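Local coordinates for terminase, large subunit (Enterobacteria phage P22, PDB 4DKW), which drives viral DNA into empty capsids as an ATP-powered motor and, through the nuclease domain described here, cuts the genome to start and end packaging, at residues 147-159 with 167-179. Sequence-based numbering, arbitrary orientation.
With MG (magnesium ion), chain E.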
# COMPACT_ATOMS: atom_id res chain seq x y z
N CYS A 147 5.13 -7.75 -9.11
CA CYS A 147 5.29 -6.97 -7.87
C CYS A 147 6.02 -7.79 -6.83
O CYS A 147 5.52 -7.97 -5.72
CB CYS A 147 3.93 -6.54 -7.31
SG CYS A 147 3.01 -5.44 -8.37
N GLU A 148 7.20 -8.28 -7.19
CA GLU A 148 7.98 -9.14 -6.30
C GLU A 148 8.28 -8.61 -4.88
O GLU A 148 8.28 -9.40 -3.93
CB GLU A 148 9.27 -9.61 -6.99
CG GLU A 148 10.12 -10.59 -6.18
CD GLU A 148 9.41 -11.93 -5.92
OE1 GLU A 148 8.44 -12.26 -6.64
OE2 GLU A 148 9.83 -12.64 -4.99
N PRO A 149 8.54 -7.29 -4.72
CA PRO A 149 8.76 -6.82 -3.34
C PRO A 149 7.58 -7.07 -2.39
O PRO A 149 7.82 -7.15 -1.18
CB PRO A 149 8.99 -5.31 -3.51
CG PRO A 149 9.55 -5.17 -4.87
CD PRO A 149 8.84 -6.23 -5.70
N PHE A 150 6.36 -7.20 -2.91
CA PHE A 150 5.24 -7.59 -2.06
C PHE A 150 5.43 -8.99 -1.51
O PHE A 150 5.23 -9.25 -0.34
CB PHE A 150 3.91 -7.54 -2.80
CG PHE A 150 2.76 -8.08 -1.99
CD1 PHE A 150 2.03 -7.25 -1.16
CD2 PHE A 150 2.42 -9.44 -2.03
CE1 PHE A 150 0.97 -7.74 -0.40
CE2 PHE A 150 1.38 -9.93 -1.27
CZ PHE A 150 0.65 -9.09 -0.45
N PHE A 151 5.78 -9.92 -2.39
CA PHE A 151 5.89 -11.33 -2.01
C PHE A 151 7.06 -11.58 -1.05
O PHE A 151 6.98 -12.42 -0.15
CB PHE A 151 5.96 -12.22 -3.25
CG PHE A 151 4.68 -12.24 -4.03
CD1 PHE A 151 3.55 -12.86 -3.50
CD2 PHE A 151 4.59 -11.60 -5.26
CE1 PHE A 151 2.36 -12.87 -4.20
CE2 PHE A 151 3.39 -11.61 -5.97
CZ PHE A 151 2.28 -12.25 -5.44
N GLU A 152 8.14 -10.83 -1.25
CA GLU A 152 9.28 -10.89 -0.34
C GLU A 152 8.89 -10.58 1.10
O GLU A 152 9.36 -11.23 2.03
CB GLU A 152 10.38 -9.92 -0.79
CG GLU A 152 10.98 -10.27 -2.15
CD GLU A 152 12.04 -9.28 -2.60
OE1 GLU A 152 12.11 -8.16 -2.04
OE2 GLU A 152 12.81 -9.62 -3.53
N GLU A 153 8.02 -9.58 1.27
CA GLU A 153 7.54 -9.19 2.59
C GLU A 153 6.46 -10.14 3.12
O GLU A 153 6.46 -10.51 4.29
CB GLU A 153 6.99 -7.76 2.56
CG GLU A 153 7.99 -6.69 2.12
CD GLU A 153 7.47 -5.28 2.37
OE1 GLU A 153 6.31 -5.15 2.80
OE2 GLU A 153 8.22 -4.30 2.14
N PHE A 154 5.54 -10.51 2.22
CA PHE A 154 4.46 -11.45 2.49
C PHE A 154 5.00 -12.73 3.11
O PHE A 154 4.42 -13.27 4.06
CB PHE A 154 3.74 -11.72 1.16
CG PHE A 154 2.61 -12.71 1.24
CD1 PHE A 154 1.32 -12.29 1.55
CD2 PHE A 154 2.81 -14.05 0.92
CE1 PHE A 154 0.28 -13.18 1.59
CE2 PHE A 154 1.76 -14.95 0.97
CZ PHE A 154 0.50 -14.52 1.30
N ARG A 155 6.13 -13.20 2.57
CA ARG A 155 6.78 -14.44 3.03
C ARG A 155 7.35 -14.36 4.45
O ARG A 155 7.41 -15.38 5.16
CB ARG A 155 7.90 -14.82 2.08
CG ARG A 155 7.41 -15.37 0.77
CD ARG A 155 8.55 -15.94 -0.05
NE ARG A 155 9.29 -14.92 -0.78
CZ ARG A 155 9.05 -14.57 -2.03
NH1 ARG A 155 8.08 -15.16 -2.72
NH2 ARG A 155 9.79 -13.64 -2.62
N LEU A 156 7.77 -13.16 4.85
CA LEU A 156 8.44 -12.94 6.13
C LEU A 156 7.56 -12.36 7.24
O LEU A 156 7.96 -12.31 8.39
CB LEU A 156 9.62 -11.99 5.90
CG LEU A 156 10.69 -12.49 4.94
CD1 LEU A 156 11.75 -11.42 4.77
CD2 LEU A 156 11.31 -13.76 5.49
N TYR A 157 6.36 -11.89 6.88
CA TYR A 157 5.48 -11.21 7.83
C TYR A 157 4.97 -12.19 8.90
O TYR A 157 4.27 -13.16 8.58
CB TYR A 157 4.30 -10.61 7.07
CG TYR A 157 3.69 -9.38 7.69
CD1 TYR A 157 4.48 -8.41 8.31
CD2 TYR A 157 2.32 -9.15 7.61
CE1 TYR A 157 3.91 -7.26 8.85
CE2 TYR A 157 1.75 -8.01 8.14
CZ TYR A 157 2.54 -7.07 8.76
OH TYR A 157 1.95 -5.92 9.27
N HIS A 158 5.30 -11.92 10.16
CA HIS A 158 4.99 -12.86 11.23
C HIS A 158 4.72 -12.18 12.57
O HIS A 158 4.90 -10.97 12.71
CB HIS A 158 6.14 -13.86 11.39
CG HIS A 158 7.41 -13.24 11.88
ND1 HIS A 158 8.26 -12.53 11.06
CD2 HIS A 158 7.97 -13.22 13.11
CE1 HIS A 158 9.29 -12.10 11.77
NE2 HIS A 158 9.14 -12.51 13.01
N ARG A 159 4.29 -12.97 13.55
CA ARG A 159 4.09 -12.47 14.90
C ARG A 159 5.20 -12.96 15.82
O ARG A 159 5.78 -14.03 15.59
CB ARG A 159 2.74 -12.92 15.44
CG ARG A 159 1.57 -12.31 14.71
CD ARG A 159 0.24 -12.85 15.17
NE ARG A 159 -0.83 -12.28 14.35
CZ ARG A 159 -1.35 -11.07 14.54
NH1 ARG A 159 -0.94 -10.30 15.55
NH2 ARG A 159 -2.31 -10.63 13.73
N LYS A 167 7.08 -5.72 13.26
CA LYS A 167 7.02 -4.67 12.26
C LYS A 167 8.35 -4.39 11.58
O LYS A 167 8.96 -3.35 11.81
CB LYS A 167 6.39 -3.41 12.88
CG LYS A 167 4.90 -3.61 13.12
CD LYS A 167 4.26 -2.52 13.92
CE LYS A 167 2.74 -2.70 13.90
NZ LYS A 167 2.02 -1.56 14.56
N THR A 168 8.79 -5.34 10.76
CA THR A 168 9.97 -5.23 9.90
C THR A 168 9.62 -5.78 8.52
O THR A 168 8.67 -6.56 8.40
CB THR A 168 11.14 -6.07 10.42
OG1 THR A 168 10.75 -7.45 10.48
CG2 THR A 168 11.57 -5.60 11.79
N ASN A 169 10.39 -5.41 7.50
CA ASN A 169 10.15 -5.81 6.12
C ASN A 169 8.69 -5.69 5.76
O ASN A 169 8.10 -6.64 5.25
CB ASN A 169 10.58 -7.26 5.89
CG ASN A 169 12.03 -7.50 6.21
OD1 ASN A 169 12.36 -8.24 7.14
ND2 ASN A 169 12.90 -6.87 5.44
N ASP A 170 8.10 -4.53 6.05
CA ASP A 170 6.66 -4.37 5.91
C ASP A 170 6.24 -3.04 5.30
O ASP A 170 5.12 -2.59 5.51
CB ASP A 170 5.98 -4.57 7.27
CG ASP A 170 6.42 -3.55 8.31
OD1 ASP A 170 7.35 -2.77 8.02
OD2 ASP A 170 5.84 -3.54 9.42
N ASP A 171 7.13 -2.44 4.52
CA ASP A 171 6.86 -1.15 3.88
C ASP A 171 5.82 -1.23 2.75
O ASP A 171 4.90 -0.42 2.71
CB ASP A 171 8.17 -0.56 3.38
CG ASP A 171 9.28 -0.66 4.42
OD1 ASP A 171 9.21 0.05 5.46
OD2 ASP A 171 10.20 -1.48 4.21
N VAL A 172 5.99 -2.18 1.83
CA VAL A 172 4.99 -2.47 0.79
C VAL A 172 3.66 -2.93 1.42
O VAL A 172 2.58 -2.52 0.98
CB VAL A 172 5.50 -3.51 -0.23
CG1 VAL A 172 4.39 -3.94 -1.21
CG2 VAL A 172 6.70 -2.95 -1.00
N LEU A 173 3.74 -3.75 2.46
CA LEU A 173 2.55 -4.23 3.17
C LEU A 173 1.79 -3.06 3.80
O LEU A 173 0.58 -2.94 3.65
CB LEU A 173 2.92 -5.28 4.22
CG LEU A 173 3.46 -6.60 3.66
CD1 LEU A 173 3.97 -7.51 4.77
CD2 LEU A 173 2.38 -7.33 2.85
N ASP A 174 2.52 -2.18 4.49
CA ASP A 174 1.90 -1.00 5.08
C ASP A 174 1.23 -0.12 4.04
O ASP A 174 0.06 0.25 4.18
CB ASP A 174 2.94 -0.18 5.84
CG ASP A 174 3.31 -0.81 7.17
OD1 ASP A 174 2.64 -1.77 7.60
OD2 ASP A 174 4.27 -0.32 7.79
N ALA A 175 1.98 0.23 2.99
CA ALA A 175 1.45 1.01 1.88
C ALA A 175 0.18 0.38 1.29
O ALA A 175 -0.82 1.06 1.09
CB ALA A 175 2.51 1.19 0.80
N THR A 176 0.23 -0.93 1.03
CA THR A 176 -0.93 -1.63 0.49
C THR A 176 -2.12 -1.47 1.42
O THR A 176 -3.23 -1.19 0.98
CB THR A 176 -0.64 -3.12 0.28
OG1 THR A 176 0.48 -3.26 -0.60
CG2 THR A 176 -1.84 -3.81 -0.34
N ARG A 177 -1.87 -1.63 2.71
CA ARG A 177 -2.91 -1.51 3.72
C ARG A 177 -3.49 -0.08 3.73
O ARG A 177 -4.71 0.10 3.83
CB ARG A 177 -2.33 -1.91 5.07
CG ARG A 177 -3.34 -2.44 6.06
CD ARG A 177 -2.67 -3.11 7.27
NE ARG A 177 -1.39 -2.49 7.61
CZ ARG A 177 -1.25 -1.31 8.21
NH1 ARG A 177 -2.33 -0.61 8.55
NH2 ARG A 177 -0.04 -0.83 8.47
N TYR A 178 -2.62 0.92 3.59
CA TYR A 178 -3.08 2.33 3.54
C TYR A 178 -3.98 2.62 2.33
O TYR A 178 -4.97 3.35 2.45
CB TYR A 178 -1.91 3.32 3.54
CG TYR A 178 -1.00 3.19 4.73
CD1 TYR A 178 -1.51 2.83 5.98
CD2 TYR A 178 0.36 3.41 4.62
CE1 TYR A 178 -0.68 2.69 7.07
CE2 TYR A 178 1.20 3.28 5.71
CZ TYR A 178 0.67 2.93 6.93
OH TYR A 178 1.50 2.81 8.02
N GLY A 179 -3.61 2.07 1.17
CA GLY A 179 -4.40 2.25 -0.03
C GLY A 179 -5.76 1.60 0.12
O GLY A 179 -6.78 2.16 -0.27
MG MG E . 8.11 1.61 6.77
O HOH W 1 9.29 -9.58 8.67
O HOH W 2 1.15 -4.11 7.13
O HOH W 3 7.25 3.21 7.61
O HOH W 4 9.75 1.02 8.03
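Helix 148-156 runs across the start of helix 171-179, the two axes 8.9 Å apart at their closest and their directions 104° apart, so that E153 and V172-L173 meet near the crossing. The junction illustrates how a buried carboxylate can receive the amides at a helix N-terminus. With its CG beside the backbone N and the rest of the chain extended, E153 passes the carbonyl of N169 and offers both oxygens to the first turn: L173 N donates to E153 OE1 over 2.9 Å, and V172 N to E153 OE2 over 3.1 Å. Each amide arrives on the syn side, tilted somewhat out of the carboxylate plane. The two amide bonds hold the rotation of the group; a salt bridge from OE2 to K61 of strand 53-62 and the helix N-terminus probably offset its charge, with D171 OD2 4.0 Å from E153 OE2.

L173 fills the angle between the helices with its two branches. Its CD1 lies over one face of Y157, 3.6 Å from the ring centroid, a CH-pi contact, while CD2 packs 3.6 Å from F150 CE1. V172 CG1 approaches the edge of the F150 ring, and V172 CG2 reaches P149 CB. Beyond the Y157 ring, a water joins its OH to D174 OD1 and R177 NE; R177 NH2 also forms a salt bridge with D174 OD1.

D171, beside this junction, binds magnesium through OD1 at 2.3 Å. D33 of strand 27-33 and two waters bind the same ion; the two aspartates are the catalytic magnesium ligands of this RNase H-like nuclease domain. On the sheet side, V172 and P149 touch V59 of strand 53-62, while F150 reaches F141 and V143 of strand 141-144 and I15 of helix 12-15.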